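Local coordinates for enoyl CoA hydratase/isomerase (Crotonase) (Legionella pneumophila subsp. pneumophila, PDB 3I47), which probably acts as an enoyl-CoA hydratase or isomerase of the crotonase family, adding water across, or shifting, the double bond of acyl-CoA substrates, at residues 26-31 with 60-65; 54-59 with 105-110; 125-130 with 187-192; 135-140 with 164-169. One frame throughout, in Å; residues are numbered along the deposited sequence.

Contact 1: residues 26-31 with 60-65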
loop_
_atom_site.group_PDB
_atom_site.type_symbol
_atom_site.label_atom_id
_atom_site.label_comp_id
_atom_site.label_asym_id
_atom_site.label_seq_id
_atom_site.Cartn_x
_atom_site.Cartn_y
_atom_site.Cartn_z
ATOM N N ASN A 26 13.470 -11.153 0.085
ATOM C CA ASN A 26 12.258 -10.765 -0.641
ATOM C C ASN A 26 12.529 -10.061 -1.961
ATOM O O ASN A 26 11.755 -9.208 -2.395
ATOM C CB ASN A 26 11.323 -9.944 0.268
ATOM C CG ASN A 26 10.810 -10.764 1.406
ATOM O OD1 ASN A 26 10.409 -11.922 1.202
ATOM N ND2 ASN A 26 10.815 -10.196 2.614
ATOM N N ALA A 27 13.609 -10.472 -2.620
ATOM C CA ALA A 27 13.938 -9.915 -3.929
ATOM C C ALA A 27 12.854 -10.306 -4.928
ATOM O O ALA A 27 12.408 -11.462 -4.958
ATOM C CB ALA A 27 15.310 -10.389 -4.380
ATOM N N PHE A 28 12.422 -9.338 -5.727
ATOM C CA PHE A 28 11.255 -9.502 -6.603
ATOM C C PHE A 28 11.520 -10.325 -7.860
ATOM O O PHE A 28 12.585 -10.225 -8.492
ATOM C CB PHE A 28 10.736 -8.121 -7.048
ATOM C CG PHE A 28 9.835 -7.420 -6.045
ATOM C CD1 PHE A 28 9.721 -7.852 -4.721
ATOM C CD2 PHE A 28 9.121 -6.293 -6.448
ATOM C CE1 PHE A 28 8.883 -7.163 -3.801
ATOM C CE2 PHE A 28 8.282 -5.618 -5.550
ATOM C CZ PHE A 28 8.169 -6.051 -4.240
ATOM N N ASP A 29 10.543 -11.147 -8.223
ATOM C CA ASP A 29 10.463 -11.708 -9.576
ATOM C C ASP A 29 8.990 -11.855 -9.955
ATOM O O ASP A 29 8.107 -11.547 -9.138
ATOM C CB ASP A 29 11.260 -13.025 -9.721
ATOM C CG ASP A 29 10.742 -14.152 -8.836
ATOM O OD1 ASP A 29 9.522 -14.238 -8.590
ATOM O OD2 ASP A 29 11.566 -14.999 -8.423
ATOM N N ASN A 30 8.713 -12.299 -11.177
ATOM C CA ASN A 30 7.341 -12.349 -11.651
ATOM C C ASN A 30 6.516 -13.410 -10.908
ATOM O O ASN A 30 5.305 -13.256 -10.785
ATOM C CB ASN A 30 7.298 -12.622 -13.156
ATOM C CG ASN A 30 8.034 -13.880 -13.517
ATOM O OD1 ASN A 30 9.248 -13.969 -13.315
ATOM N ND2 ASN A 30 7.304 -14.882 -14.000
ATOM N N GLN A 31 7.173 -14.453 -10.398
ATOM C CA GLN A 31 6.467 -15.515 -9.648
ATOM C C GLN A 31 5.964 -14.986 -8.300
ATOM O O GLN A 31 4.781 -15.139 -7.978
ATOM C CB GLN A 31 7.363 -16.736 -9.451
ATOM C CG GLN A 31 6.653 -17.915 -8.788
ATOM C CD GLN A 31 7.595 -19.073 -8.575
ATOM O OE1 GLN A 31 8.115 -19.643 -9.533
ATOM N NE2 GLN A 31 7.813 -19.438 -7.307
ATOM N N HIS A 60 14.679 -7.601 5.403
ATOM C CA HIS A 60 14.328 -6.553 4.436
ATOM C C HIS A 60 12.962 -6.724 3.815
ATOM O O HIS A 60 12.595 -7.829 3.404
ATOM C CB HIS A 60 15.353 -6.520 3.295
ATOM C CG HIS A 60 16.751 -6.299 3.762
ATOM N ND1 HIS A 60 17.145 -5.141 4.394
ATOM C CD2 HIS A 60 17.843 -7.094 3.714
ATOM C CE1 HIS A 60 18.424 -5.224 4.709
ATOM N NE2 HIS A 60 18.873 -6.399 4.305
ATOM N N PHE A 61 12.236 -5.617 3.698
ATOM C CA PHE A 61 10.964 -5.602 2.986
ATOM C C PHE A 61 11.157 -6.139 1.557
ATOM O O PHE A 61 10.459 -7.071 1.146
ATOM C CB PHE A 61 10.422 -4.171 2.983
ATOM C CG PHE A 61 9.038 -4.029 2.416
ATOM C CD1 PHE A 61 7.925 -4.425 3.153
ATOM C CD2 PHE A 61 8.841 -3.460 1.151
ATOM C CE1 PHE A 61 6.614 -4.253 2.656
ATOM C CE2 PHE A 61 7.539 -3.299 0.640
ATOM C CZ PHE A 61 6.424 -3.699 1.393
ATOM N N SER A 62 12.068 -5.525 0.805
ATOM C CA SER A 62 12.551 -6.102 -0.457
ATOM C C SER A 62 13.864 -5.473 -0.852
ATOM O O SER A 62 13.910 -4.277 -1.132
ATOM C CB SER A 62 11.543 -5.943 -1.600
ATOM O OG SER A 62 12.112 -6.481 -2.799
ATOM N N ALA A 63 14.922 -6.282 -0.882
ATOM C CA ALA A 63 16.275 -5.770 -1.167
ATOM C C ALA A 63 16.508 -5.342 -2.623
ATOM O O ALA A 63 17.529 -4.705 -2.929
ATOM C CB ALA A 63 17.325 -6.793 -0.741
ATOM N N GLY A 64 15.571 -5.665 -3.511
ATOM C CA GLY A 64 15.730 -5.373 -4.934
ATOM C C GLY A 64 15.144 -6.472 -5.798
ATOM O O GLY A 64 14.186 -7.123 -5.407
ATOM N N ALA A 65 15.712 -6.650 -6.985
ATOM C CA ALA A 65 15.234 -7.668 -7.923
ATOM C C ALA A 65 16.016 -8.950 -7.714
ATOM O O ALA A 65 17.214 -8.920 -7.412
ATOM C CB ALA A 65 15.386 -7.176 -9.356
#
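Asn26 and Phe28 meet His60, Ser62 and Gly64 where the loop ahead of helix 30-45 lies against the loop between strand 51-56 and helix 67-74, in the crotonase fold. As in other crotonases, the segment around Ala63 to Ala65 probably lies near the acyl-CoA site.

Three hydrogen bonds cross the contact. The backbones form a single beta bridge between Phe28 and Ala65, with Phe28 N bonded to Gly64 O at 2.8 Å. Asn26 gives and receives. Its ND2 donates to His60 O at 3.1 Å, and the N-H points fairly straight at it (152°). Its backbone O takes the hydroxyl proton of Ser62 OG at 2.8 Å, from above the carbonyl plane. Asn26 OD1 is held by the backbone N of Arg21, so both ends of the amide are used and its flip is fixed.

The remaining contacts are close packing. Ala27 CA makes a C-H...O contact with Gly64 O. Its methyl lies over the Gly64-Ala65 backbone. Ser62 OG sits anti to its backbone N (chi1 178°), and in that position it also lies 3.4 Å from Phe28 CD1.

Contact 2: residues 54-59 with 105-110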
loop_
_atom_site.group_PDB
_atom_site.type_symbol
_atom_site.label_atom_id
_atom_site.label_comp_id
_atom_site.label_asym_id
_atom_site.label_seq_id
_atom_site.Cartn_x
_atom_site.Cartn_y
_atom_site.Cartn_z
ATOM N N LEU A 54 0.278 -5.281 3.689
ATOM C CA LEU A 54 1.419 -5.930 3.029
ATOM C C LEU A 54 2.641 -5.758 3.916
ATOM O O LEU A 54 3.036 -4.632 4.225
ATOM C CB LEU A 54 1.704 -5.282 1.665
ATOM C CG LEU A 54 0.548 -5.056 0.677
ATOM C CD1 LEU A 54 1.074 -4.428 -0.629
ATOM C CD2 LEU A 54 -0.243 -6.348 0.394
ATOM N N LYS A 55 3.242 -6.873 4.324
ATOM C CA LYS A 55 4.409 -6.833 5.195
ATOM C C LYS A 55 5.392 -7.902 4.786
ATOM O O LYS A 55 5.187 -8.564 3.771
ATOM C CB LYS A 55 4.011 -6.964 6.675
ATOM C CG LYS A 55 3.327 -8.286 7.087
ATOM C CD LYS A 55 2.929 -8.227 8.568
ATOM C CE LYS A 55 2.260 -9.499 9.040
ATOM N NZ LYS A 55 3.256 -10.616 9.149
ATOM N N ALA A 56 6.456 -8.053 5.563
ATOM C CA ALA A 56 7.553 -8.935 5.169
ATOM C C ALA A 56 8.231 -9.525 6.390
ATOM O O ALA A 56 8.307 -8.888 7.440
ATOM C CB ALA A 56 8.574 -8.176 4.315
ATOM N N ASN A 57 8.722 -10.751 6.232
ATOM C CA ASN A 57 9.611 -11.364 7.213
ATOM C C ASN A 57 11.066 -11.207 6.786
ATOM O O ASN A 57 11.356 -10.801 5.658
ATOM C CB ASN A 57 9.274 -12.848 7.383
ATOM C CG ASN A 57 7.971 -13.072 8.131
ATOM O OD1 ASN A 57 7.551 -12.247 8.948
ATOM N ND2 ASN A 57 7.312 -14.200 7.851
ATOM N N GLY A 58 11.977 -11.516 7.704
ATOM C CA GLY A 58 13.405 -11.395 7.437
ATOM C C GLY A 58 13.918 -9.975 7.622
ATOM O O GLY A 58 13.235 -9.120 8.194
ATOM N N LYS A 59 15.134 -9.739 7.140
ATOM C CA LYS A 59 15.831 -8.468 7.359
ATOM C C LYS A 59 15.220 -7.304 6.584
ATOM O O LYS A 59 15.236 -6.164 7.062
ATOM C CB LYS A 59 17.311 -8.593 6.978
ATOM C CG LYS A 59 18.084 -9.625 7.784
ATOM C CD LYS A 59 19.554 -9.654 7.363
ATOM C CE LYS A 59 20.354 -10.693 8.144
ATOM N NZ LYS A 59 20.120 -10.573 9.613
ATOM N N MET A 105 3.893 -2.214 5.479
ATOM C CA MET A 105 4.675 -2.208 6.715
ATOM C C MET A 105 6.106 -2.534 6.296
ATOM O O MET A 105 6.369 -3.645 5.811
ATOM C CB MET A 105 4.128 -3.267 7.696
ATOM C CG MET A 105 4.938 -3.448 8.975
ATOM S SD MET A 105 4.353 -4.792 10.083
ATOM C CE MET A 105 5.850 -5.745 10.228
ATOM N N VAL A 106 7.005 -1.563 6.448
ATOM C CA VAL A 106 8.340 -1.666 5.847
ATOM C C VAL A 106 9.463 -1.668 6.886
ATOM O O VAL A 106 9.644 -0.679 7.620
ATOM C CB VAL A 106 8.586 -0.489 4.876
ATOM C CG1 VAL A 106 9.969 -0.597 4.233
ATOM C CG2 VAL A 106 7.488 -0.424 3.806
ATOM N N GLN A 107 10.221 -2.764 6.912
ATOM C CA GLN A 107 11.441 -2.884 7.708
ATOM C C GLN A 107 12.641 -3.004 6.762
ATOM O O GLN A 107 12.515 -3.487 5.629
ATOM C CB GLN A 107 11.367 -4.113 8.628
ATOM C CG GLN A 107 11.928 -5.452 8.045
ATOM C CD GLN A 107 11.051 -6.135 6.978
ATOM O OE1 GLN A 107 10.060 -5.573 6.475
ATOM N NE2 GLN A 107 11.426 -7.374 6.623
ATOM N N GLY A 108 13.804 -2.569 7.224
ATOM C CA GLY A 108 15.022 -2.728 6.413
ATOM C C GLY A 108 14.923 -2.078 5.040
ATOM O O GLY A 108 14.251 -1.055 4.861
ATOM N N ALA A 109 15.582 -2.681 4.061
ATOM C CA ALA A 109 15.627 -2.113 2.710
ATOM C C ALA A 109 14.351 -2.356 1.919
ATOM O O ALA A 109 13.825 -3.475 1.900
ATOM C CB ALA A 109 16.824 -2.671 1.950
ATOM N N ALA A 110 13.864 -1.293 1.271
ATOM C CA ALA A 110 12.794 -1.380 0.273
ATOM C C ALA A 110 13.349 -0.704 -0.967
ATOM O O ALA A 110 13.251 0.518 -1.116
ATOM C CB ALA A 110 11.507 -0.687 0.761
HETATM O O HOH W 1 7.317 -5.832 7.060
#
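Leu54 O accepts from Met105 N at 2.9 Å, which pairs the ends of two neighbouring parallel strands, 51-56 and 102-106, in the main sheet of the crotonase fold. The bond is nearly straight (160°). Beyond it the strands part, and a water and a glutamine side chain take over the pairing.

Water 1 sits in the gap. It accepts from Ala56 N at 2.8 Å. Met105 O and Gln107 OE1 lie 2.7 Å and 2.8 Å from the water oxygen, both placed to accept from it, although more acceptors are in reach than it has protons. The strand amide of Ala56 is therefore satisfied through the water.

Gln107 bridges the rest. Its NE2 donates to Gly58 O at 3.0 Å, coming in from well above that carbonyl's plane. Gly58 O lies close to the amide plane of Gln107. A bend at chi2 (-74°) lays the amide alongside segment 54-59, with OE1 toward the water and NE2 toward Gly58. The methyl of Ala56 packs against this amide. Farther on, Gly108 CA makes a C-H...O contact with Lys59 O.

On one side of the sheet Lys55 and Met105 run side by side, CB to CB at 3.8 Å. Lys55 NZ goes on to Thr18 OG1 of strand 14-19, and Leu189 and Leu190 of helix 189-201 pack on this face.

The bond from NE2 to Gly58 O, and probably that from the water to OE1, should hold the Gln107 amide in one orientation. Ala56 N and Gly58 O, and tentatively Met105 O, are met by this water and side chain.

Contact 3: residues 125-130 with 187-192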
loop_
_atom_site.group_PDB
_atom_site.type_symbol
_atom_site.label_atom_id
_atom_site.label_comp_id
_atom_site.label_asym_id
_atom_site.label_seq_id
_atom_site.Cartn_x
_atom_site.Cartn_y
_atom_site.Cartn_z
ATOM N N ILE A 125 3.969 2.416 6.842
ATOM C CA ILE A 125 4.522 2.509 8.178
ATOM C C ILE A 125 5.922 1.924 8.088
ATOM O O ILE A 125 6.086 0.793 7.607
ATOM C CB ILE A 125 3.688 1.664 9.169
ATOM C CG1 ILE A 125 2.228 2.159 9.235
ATOM C CG2 ILE A 125 4.339 1.686 10.572
ATOM C CD1 ILE A 125 1.264 1.201 9.977
ATOM N N ALA A 126 6.927 2.683 8.521
ATOM C CA ALA A 126 8.314 2.227 8.452
ATOM C C ALA A 126 8.926 2.119 9.836
ATOM O O ALA A 126 8.604 2.919 10.731
ATOM C CB ALA A 126 9.130 3.175 7.595
ATOM N N SER A 127 9.798 1.132 10.018
ATOM C CA SER A 127 10.657 1.094 11.195
ATOM C C SER A 127 11.730 2.179 11.033
ATOM O O SER A 127 12.024 2.622 9.913
ATOM C CB SER A 127 11.307 -0.286 11.328
ATOM O OG SER A 127 12.079 -0.535 10.180
ATOM N N THR A 128 12.305 2.619 12.148
ATOM C CA THR A 128 13.293 3.703 12.104
ATOM C C THR A 128 14.506 3.336 11.246
ATOM O O THR A 128 15.153 4.220 10.671
ATOM C CB THR A 128 13.766 4.101 13.523
ATOM O OG1 THR A 128 14.318 2.962 14.183
ATOM C CG2 THR A 128 12.605 4.638 14.347
ATOM N N SER A 129 14.792 2.045 11.143
ATOM C CA SER A 129 15.957 1.570 10.392
ATOM C C SER A 129 15.677 1.288 8.909
ATOM O O SER A 129 16.595 0.891 8.176
ATOM C CB SER A 129 16.559 0.332 11.073
ATOM O OG SER A 129 17.151 0.677 12.314
ATOM N N ALA A 130 14.434 1.493 8.459
ATOM C CA ALA A 130 14.065 1.267 7.047
ATOM C C ALA A 130 14.804 2.222 6.107
ATOM O O ALA A 130 15.112 3.355 6.486
ATOM C CB ALA A 130 12.557 1.398 6.852
ATOM N N ASP A 187 11.671 -2.770 16.934
ATOM C CA ASP A 187 11.269 -4.021 17.570
ATOM C C ASP A 187 9.773 -4.100 17.812
ATOM O O ASP A 187 9.274 -5.160 18.198
ATOM C CB ASP A 187 12.045 -4.258 18.863
ATOM C CG ASP A 187 13.526 -4.498 18.623
ATOM O OD1 ASP A 187 13.937 -4.784 17.470
ATOM O OD2 ASP A 187 14.288 -4.404 19.604
ATOM N N THR A 188 9.059 -2.994 17.580
ATOM C CA THR A 188 7.593 -3.002 17.729
ATOM C C THR A 188 6.823 -2.590 16.466
ATOM O O THR A 188 5.654 -2.208 16.521
ATOM C CB THR A 188 7.138 -2.203 18.955
ATOM O OG1 THR A 188 7.837 -0.953 18.997
ATOM C CG2 THR A 188 7.408 -2.991 20.227
ATOM N N LEU A 189 7.478 -2.709 15.312
ATOM C CA LEU A 189 6.847 -2.379 14.041
ATOM C C LEU A 189 5.577 -3.200 13.812
ATOM O O LEU A 189 4.527 -2.638 13.474
ATOM C CB LEU A 189 7.843 -2.584 12.887
ATOM C CG LEU A 189 7.321 -2.354 11.462
ATOM C CD1 LEU A 189 6.884 -0.893 11.247
ATOM C CD2 LEU A 189 8.401 -2.734 10.443
ATOM N N LEU A 190 5.677 -4.519 13.997
ATOM C CA LEU A 190 4.525 -5.396 13.814
ATOM C C LEU A 190 3.390 -5.046 14.772
ATOM O O LEU A 190 2.243 -4.862 14.353
ATOM C CB LEU A 190 4.939 -6.870 13.994
ATOM C CG LEU A 190 3.807 -7.894 13.847
ATOM C CD1 LEU A 190 3.172 -7.829 12.466
ATOM C CD2 LEU A 190 4.331 -9.317 14.123
ATOM N N GLU A 191 3.720 -4.913 16.054
ATOM C CA GLU A 191 2.707 -4.613 17.064
ATOM C C GLU A 191 1.999 -3.293 16.755
ATOM O O GLU A 191 0.769 -3.210 16.810
ATOM C CB GLU A 191 3.330 -4.579 18.465
ATOM C CG GLU A 191 3.780 -5.960 18.972
ATOM C CD GLU A 191 5.186 -6.392 18.519
ATOM O OE1 GLU A 191 5.693 -7.348 19.139
ATOM O OE2 GLU A 191 5.799 -5.829 17.569
ATOM N N PHE A 192 2.770 -2.263 16.405
ATOM C CA PHE A 192 2.181 -0.974 16.022
ATOM C C PHE A 192 1.218 -1.125 14.832
ATOM O O PHE A 192 0.094 -0.617 14.838
ATOM C CB PHE A 192 3.283 0.042 15.665
ATOM C CG PHE A 192 2.753 1.380 15.239
ATOM C CD1 PHE A 192 2.387 1.628 13.908
ATOM C CD2 PHE A 192 2.592 2.401 16.175
ATOM C CE1 PHE A 192 1.864 2.880 13.517
ATOM C CE2 PHE A 192 2.092 3.651 15.800
ATOM C CZ PHE A 192 1.721 3.897 14.466
#
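Ile125, Ser127, Leu189 and Phe192 form an apolar helix-on-sheet contact, where the first turn of helix 189-201 lies against the end of strand 123-127. Leu189 makes most of the contact. Its CG stands anti to the backbone N (chi1 177°), which sends both methyls toward the strand. CD1 meets Ile125 CG2 at 3.7 Å and rests near the Ser127 backbone N at 3.8 Å. CD2 reaches Ser127 CB at 3.9 Å.

One turn later in the helix, Phe192 comes to the same isoleucine. Ile125 CD1 lies in the plane of the ring at its edge, 4.0 Å from Phe192 CE1. Ile125 CG2 approaches Phe192 CD1 obliquely at 3.9 Å. CG2 of Ile125 thus touches both Leu189 and Phe192, while CD1 meets only the ring.

The strand belongs to the parallel part of the main sheet of the crotonase fold, between strands 102-106 and 182-184. Val184 touches Ile125, Leu189 and Phe192, and Met105 touches Leu189, so the helix spans several strands.

Past Ser127 the chain leaves the sheet in a type I turn closed by Ala130 N to Ser127 O at 3.0 Å. Within that turn, the hydroxyls of Thr128 and Ser129 bond to the carboxylate of Asp186, just before segment 187-192.

Contact 4: residues 135-140 with 164-169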
loop_
_atom_site.group_PDB
_atom_site.type_symbol
_atom_site.label_atom_id
_atom_site.label_comp_id
_atom_site.label_asym_id
_atom_site.label_seq_id
_atom_site.Cartn_x
_atom_site.Cartn_y
_atom_site.Cartn_z
ATOM N N SER A 135 16.590 2.549 -7.608
ATOM C CA SER A 135 17.952 2.291 -8.069
ATOM C C SER A 135 18.115 2.134 -9.586
ATOM O O SER A 135 19.239 1.976 -10.064
ATOM C CB SER A 135 18.501 1.038 -7.363
ATOM O OG SER A 135 17.603 -0.046 -7.519
ATOM N N GLU A 136 17.011 2.208 -10.330
ATOM C CA GLU A 136 16.986 1.797 -11.748
ATOM C C GLU A 136 18.003 2.482 -12.655
ATOM O O GLU A 136 18.594 1.829 -13.515
ATOM C CB GLU A 136 15.577 1.945 -12.330
ATOM C CG GLU A 136 14.563 0.891 -11.821
ATOM C CD GLU A 136 14.054 1.119 -10.385
ATOM O OE1 GLU A 136 14.349 2.152 -9.748
ATOM O OE2 GLU A 136 13.311 0.238 -9.885
ATOM N N VAL A 137 18.238 3.778 -12.461
ATOM C CA VAL A 137 19.150 4.486 -13.375
ATOM C C VAL A 137 20.603 3.986 -13.274
ATOM O O VAL A 137 21.398 4.207 -14.188
ATOM C CB VAL A 137 19.103 6.045 -13.248
ATOM C CG1 VAL A 137 17.718 6.594 -13.624
ATOM C CG2 VAL A 137 19.567 6.529 -11.867
ATOM N N LYS A 138 20.939 3.325 -12.166
ATOM C CA LYS A 138 22.275 2.748 -12.002
ATOM C C LYS A 138 22.490 1.586 -12.967
ATOM O O LYS A 138 23.628 1.254 -13.304
ATOM C CB LYS A 138 22.494 2.281 -10.562
ATOM C CG LYS A 138 22.670 3.429 -9.556
ATOM C CD LYS A 138 22.701 2.909 -8.123
ATOM C CE LYS A 138 22.984 4.024 -7.111
ATOM N NZ LYS A 138 22.403 3.745 -5.735
ATOM N N LEU A 139 21.386 0.978 -13.395
ATOM C CA LEU A 139 21.403 -0.164 -14.321
ATOM C C LEU A 139 21.051 0.249 -15.742
ATOM O O LEU A 139 20.845 -0.595 -16.610
ATOM C CB LEU A 139 20.411 -1.225 -13.835
ATOM C CG LEU A 139 20.928 -2.328 -12.906
ATOM C CD1 LEU A 139 21.897 -1.808 -11.852
ATOM C CD2 LEU A 139 19.743 -3.005 -12.263
ATOM N N GLY A 140 20.966 1.552 -15.988
ATOM C CA GLY A 140 20.504 2.032 -17.276
ATOM C C GLY A 140 19.025 1.794 -17.514
ATOM O O GLY A 140 18.577 1.756 -18.650
ATOM N N MET A 164 16.498 10.385 -10.498
ATOM C CA MET A 164 17.708 10.769 -11.216
ATOM C C MET A 164 18.978 10.391 -10.442
ATOM O O MET A 164 20.002 10.055 -11.039
ATOM C CB MET A 164 17.713 12.280 -11.513
ATOM C CG MET A 164 16.592 12.743 -12.461
ATOM S SD MET A 164 16.744 14.506 -12.978
ATOM C CE MET A 164 16.856 15.362 -11.390
ATOM N N SER A 165 18.917 10.482 -9.115
ATOM C CA SER A 165 20.108 10.272 -8.290
ATOM C C SER A 165 20.310 8.809 -7.904
ATOM O O SER A 165 21.441 8.395 -7.662
ATOM C CB SER A 165 20.023 11.111 -7.012
ATOM O OG SER A 165 19.067 10.534 -6.127
ATOM N N ALA A 166 19.210 8.056 -7.816
ATOM C CA ALA A 166 19.209 6.697 -7.256
ATOM C C ALA A 166 19.800 6.657 -5.837
ATOM O O ALA A 166 20.345 5.633 -5.399
ATOM C CB ALA A 166 19.939 5.714 -8.208
ATOM N N GLU A 167 19.705 7.777 -5.122
ATOM C CA GLU A 167 20.224 7.822 -3.759
ATOM C C GLU A 167 19.363 7.000 -2.799
ATOM O O GLU A 167 18.144 6.877 -2.969
ATOM C CB GLU A 167 20.383 9.257 -3.260
ATOM C CG GLU A 167 19.075 9.990 -2.968
ATOM C CD GLU A 167 19.249 11.497 -2.973
ATOM O OE1 GLU A 167 19.626 12.060 -1.922
ATOM O OE2 GLU A 167 19.000 12.110 -4.027
ATOM N N VAL A 168 20.019 6.456 -1.782
ATOM C CA VAL A 168 19.306 5.792 -0.691
ATOM C C VAL A 168 18.818 6.863 0.270
ATOM O O VAL A 168 19.557 7.794 0.601
ATOM C CB VAL A 168 20.220 4.780 0.034
ATOM C CG1 VAL A 168 19.475 4.112 1.217
ATOM C CG2 VAL A 168 20.706 3.737 -0.939
ATOM N N PHE A 169 17.563 6.759 0.695
ATOM C CA PHE A 169 17.026 7.686 1.682
ATOM C C PHE A 169 16.436 6.945 2.863
ATOM O O PHE A 169 15.822 5.886 2.696
ATOM C CB PHE A 169 16.061 8.725 1.075
ATOM C CG PHE A 169 14.870 8.150 0.329
ATOM C CD1 PHE A 169 13.587 8.203 0.900
ATOM C CD2 PHE A 169 15.005 7.632 -0.966
ATOM C CE1 PHE A 169 12.467 7.720 0.211
ATOM C CE2 PHE A 169 13.895 7.146 -1.672
ATOM C CZ PHE A 169 12.610 7.186 -1.087
#
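Lys138 NZ donates to Ala166 O at 2.8 Å, the one hydrogen bond between the two segments. The ammonium group is tilted 28° from the carbonyl plane. The lysine chain is extended beyond CG and runs past Ala166, with CE 3.7 Å from the alanine CB.

The Ala166 methyl is the centre of the packing. Val137 CG2 lies 3.8 Å from it and 3.6 Å from Met164 O. Ser135 CA approaches the methyl at 4.0 Å. Ala166 is buried, while Val137 and Lys138 lie at the surface.

The backbones are held by local bonds. A short 3-10 segment includes Val137 and Lys138, with Lys138 N bonded to Ser135 O and Leu139 N to Glu136 O. Both side chains come to the same methyl. On the other side, Ala166 has positive phi (55°) just after helix 156-165, and its CB points toward segment 135-140. Ser165 OG accepts from Glu167 N at 3.0 Å and donates to Glu167 OE2 at 2.6 Å, which braces the turn.

Phe169 then pairs by backbone with Phe132 in the small sheet. The contact is thus a helix-to-strand connection, with an ST turn at Ser165, meeting a loop with a short 3-10 segment on the surface of the crotonase fold.

Contacts 1, 2 and 3 form a row, about 19 Å from the centre of contact 1 to that of contact 3. Contact 2 lies about 10 Å from contact 1 and 9 Å from contact 3, between centres. It meets contact 1 through Phe61 with Gln107 and Ser62 with Ala109, and contact 3 through neighbouring strands 102-106 and 123-127. Along the chain, contacts 1 and 2 interleave, and both close before contact 3 opens. Contact 4 falls between the segments of contact 3 in sequence. It reaches the small sheet through strand 168-170, as contact 2 does through strand 109-111. Contacts 1 to 3 join strands, loops and helix 189-201 around the main sheet; contact 4 is a separate surface contact.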